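Local coordinates for protein peroxidase (PDB 6QZO) that binds heme b and, as a member of the DyP-type family, probably uses peroxide to oxidise its substrates, at residues L246-G249 and A250-T254. Residues are numbered along the deposited sequence; the frame is centred on the assembly and turned at random.
Sequences LSRG and AREAT
S247 N-caps helix 248-255: S247 OG accepts from A250 N at 3.1 Å in a fairly straight bond (161°). A chi1 of 74° turns OG inward to face that N-H, a worked example of an N-cap serine serving a first-turn amide that has no i-4 carbonyl within the helix. The i-to-i+4 ladder then starts with R251 N on S247 O. L246, just ahead of the cap, folds against the same turn, its CB resting 3.8 Å from R251 CG and 4.1 Å from A250 CB. R251 runs extended from CG to NE past S247 O; its NH2 forms a salt bridge with D244 and a hydrogen bond to W243 O, its NH1 a salt bridge with E89 of the second subunit, and W243 adds a cation-pi contact. With an alanine in place of R251, D244 and that E89 would probably lose their cationic mate, and L246 CB its cover. One turn apart on the same side of the helix, R248 NE and E252 OE2 stand 4.5 Å apart, beyond a salt bridge, with OE2 well out of the guanidinium plane. R248 NH2 instead pairs with E91 of the second subunit in a salt bridge, and E252 OE2 accepts from L259 N. T254 OG1 donates to A250 O at 2.8 Å; it and T254 N approach from opposite faces of the carbonyl plane. This short helix follows helix 240-243; its far end bonds through T254 backbone to H292, the axial heme ligand heading helix 292-296.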
ATOM      1  N   LEU A 246     -12.246  10.012 -22.674  1.00 28.53           N
ATOM      2  CA  LEU A 246     -12.053   9.213 -23.929  1.00 28.61           C
ATOM      3  C   LEU A 246     -13.031   8.042 -23.951  1.00 28.67           C
ATOM      4  O   LEU A 246     -13.150   7.342 -22.941  1.00 28.34           O
ATOM      5  CB  LEU A 246     -10.634   8.654 -24.037  1.00 27.71           C
ATOM      6  CG  LEU A 246      -9.477   9.645 -24.141  1.00 27.62           C
ATOM      7  CD1 LEU A 246      -8.182   8.908 -24.426  1.00 26.97           C
ATOM      8  CD2 LEU A 246      -9.721  10.706 -25.194  1.00 28.38           C
ATOM      9  N   SER A 247     -13.686   7.822 -25.089  1.00 29.39           N
ATOM     10  CA  SER A 247     -14.365   6.544 -25.419  1.00 29.49           C
ATOM     11  C   SER A 247     -13.362   5.394 -25.310  1.00 28.78           C
ATOM     12  O   SER A 247     -12.148   5.643 -25.401  1.00 28.00           O
ATOM     13  CB  SER A 247     -14.936   6.588 -26.803  1.00 30.47           C
ATOM     14  OG  SER A 247     -13.898   6.490 -27.762  1.00 30.03           O
ATOM     15  N   ARG A 248     -13.880   4.185 -25.146  1.00 28.75           N
ATOM     16  CA  ARG A 248     -13.126   2.908 -25.245  1.00 28.78           C
ATOM     17  C   ARG A 248     -12.285   2.862 -26.530  1.00 28.17           C
ATOM     18  O   ARG A 248     -11.106   2.454 -26.449  1.00 27.58           O
ATOM     19  CB  ARG A 248     -14.128   1.753 -25.249  1.00 29.81           C
ATOM     20  CG  ARG A 248     -13.557   0.422 -24.798  1.00 30.36           C
ATOM     21  CD  ARG A 248     -13.883   0.146 -23.339  1.00 30.91           C
ATOM     22  NE  ARG A 248     -13.742  -1.293 -23.173  1.00 31.24           N
ATOM     23  CZ  ARG A 248     -13.275  -1.899 -22.091  1.00 31.16           C
ATOM     24  NH1 ARG A 248     -12.960  -1.219 -20.996  1.00 29.96           N
ATOM     25  NH2 ARG A 248     -13.148  -3.216 -22.113  1.00 31.87           N
ATOM     26  N   GLY A 249     -12.880   3.233 -27.668  1.00 28.50           N
ATOM     27  CA  GLY A 249     -12.235   3.187 -28.998  1.00 29.04           C
ATOM     28  C   GLY A 249     -11.003   4.079 -29.065  1.00 28.87           C
ATOM     29  O   GLY A 249      -9.973   3.647 -29.635  1.00 29.85           O
ATOM     30  N   ALA A 250     -11.111   5.285 -28.508  1.00 28.54           N
ATOM     31  CA  ALA A 250     -10.027   6.296 -28.453  1.00 28.49           C
ATOM     32  C   ALA A 250      -8.910   5.821 -27.514  1.00 27.80           C
ATOM     33  O   ALA A 250      -7.742   6.108 -27.805  1.00 27.44           O
ATOM     34  CB  ALA A 250     -10.584   7.640 -28.036  1.00 28.44           C
ATOM     35  N   ARG A 251      -9.254   5.122 -26.428  1.00 27.86           N
ATOM     36  CA  ARG A 251      -8.258   4.588 -25.458  1.00 26.66           C
ATOM     37  C   ARG A 251      -7.479   3.440 -26.093  1.00 25.81           C
ATOM     38  O   ARG A 251      -6.270   3.327 -25.841  1.00 25.72           O
ATOM     39  CB  ARG A 251      -8.928   4.056 -24.199  1.00 27.49           C
ATOM     40  CG  ARG A 251      -9.484   5.125 -23.274  1.00 28.37           C
ATOM     41  CD  ARG A 251     -10.139   4.480 -22.068  1.00 29.29           C
ATOM     42  NE  ARG A 251     -10.473   5.472 -21.055  1.00 30.56           N
ATOM     43  CZ  ARG A 251     -10.926   5.194 -19.838  1.00 30.84           C
ATOM     44  NH1 ARG A 251     -11.103   3.942 -19.460  1.00 30.87           N
ATOM     45  NH2 ARG A 251     -11.195   6.176 -18.997  1.00 31.45           N
ATOM     46  N   GLU A 252      -8.165   2.603 -26.856  1.00 25.91           N
ATOM     47  CA  GLU A 252      -7.557   1.449 -27.558  1.00 25.53           C
ATOM     48  C   GLU A 252      -6.663   1.977 -28.686  1.00 25.15           C
ATOM     49  O   GLU A 252      -5.536   1.464 -28.834  1.00 24.97           O
ATOM     50  CB  GLU A 252      -8.654   0.498 -28.025  1.00 26.03           C
ATOM     51  CG  GLU A 252      -9.322  -0.208 -26.858  1.00 25.79           C
ATOM     52  CD  GLU A 252     -10.422  -1.188 -27.214  1.00 26.53           C
ATOM     53  OE1 GLU A 252     -11.010  -1.026 -28.299  1.00 27.75           O
ATOM     54  OE2 GLU A 252     -10.672  -2.117 -26.417  1.00 26.07           O
ATOM     55  N   ALA A 253      -7.119   2.991 -29.413  1.00 25.04           N
ATOM     56  CA  ALA A 253      -6.345   3.617 -30.508  1.00 25.15           C
ATOM     57  C   ALA A 253      -5.043   4.205 -29.939  1.00 24.36           C
ATOM     58  O   ALA A 253      -4.011   4.113 -30.634  1.00 23.90           O
ATOM     59  CB  ALA A 253      -7.167   4.651 -31.228  1.00 25.43           C
ATOM     60  N   THR A 254      -5.104   4.765 -28.718  1.00 24.02           N
ATOM     61  CA  THR A 254      -3.985   5.458 -28.026  1.00 23.34           C
ATOM     62  C   THR A 254      -2.812   4.484 -27.845  1.00 23.25           C
ATOM     63  O   THR A 254      -1.668   4.889 -28.070  1.00 22.78           O
ATOM     64  CB  THR A 254      -4.435   6.058 -26.687  1.00 22.65           C
ATOM     65  OG1 THR A 254      -5.313   7.153 -26.936  1.00 22.93           O
ATOM     66  CG2 THR A 254      -3.281   6.591 -25.856  1.00 21.84           C
TER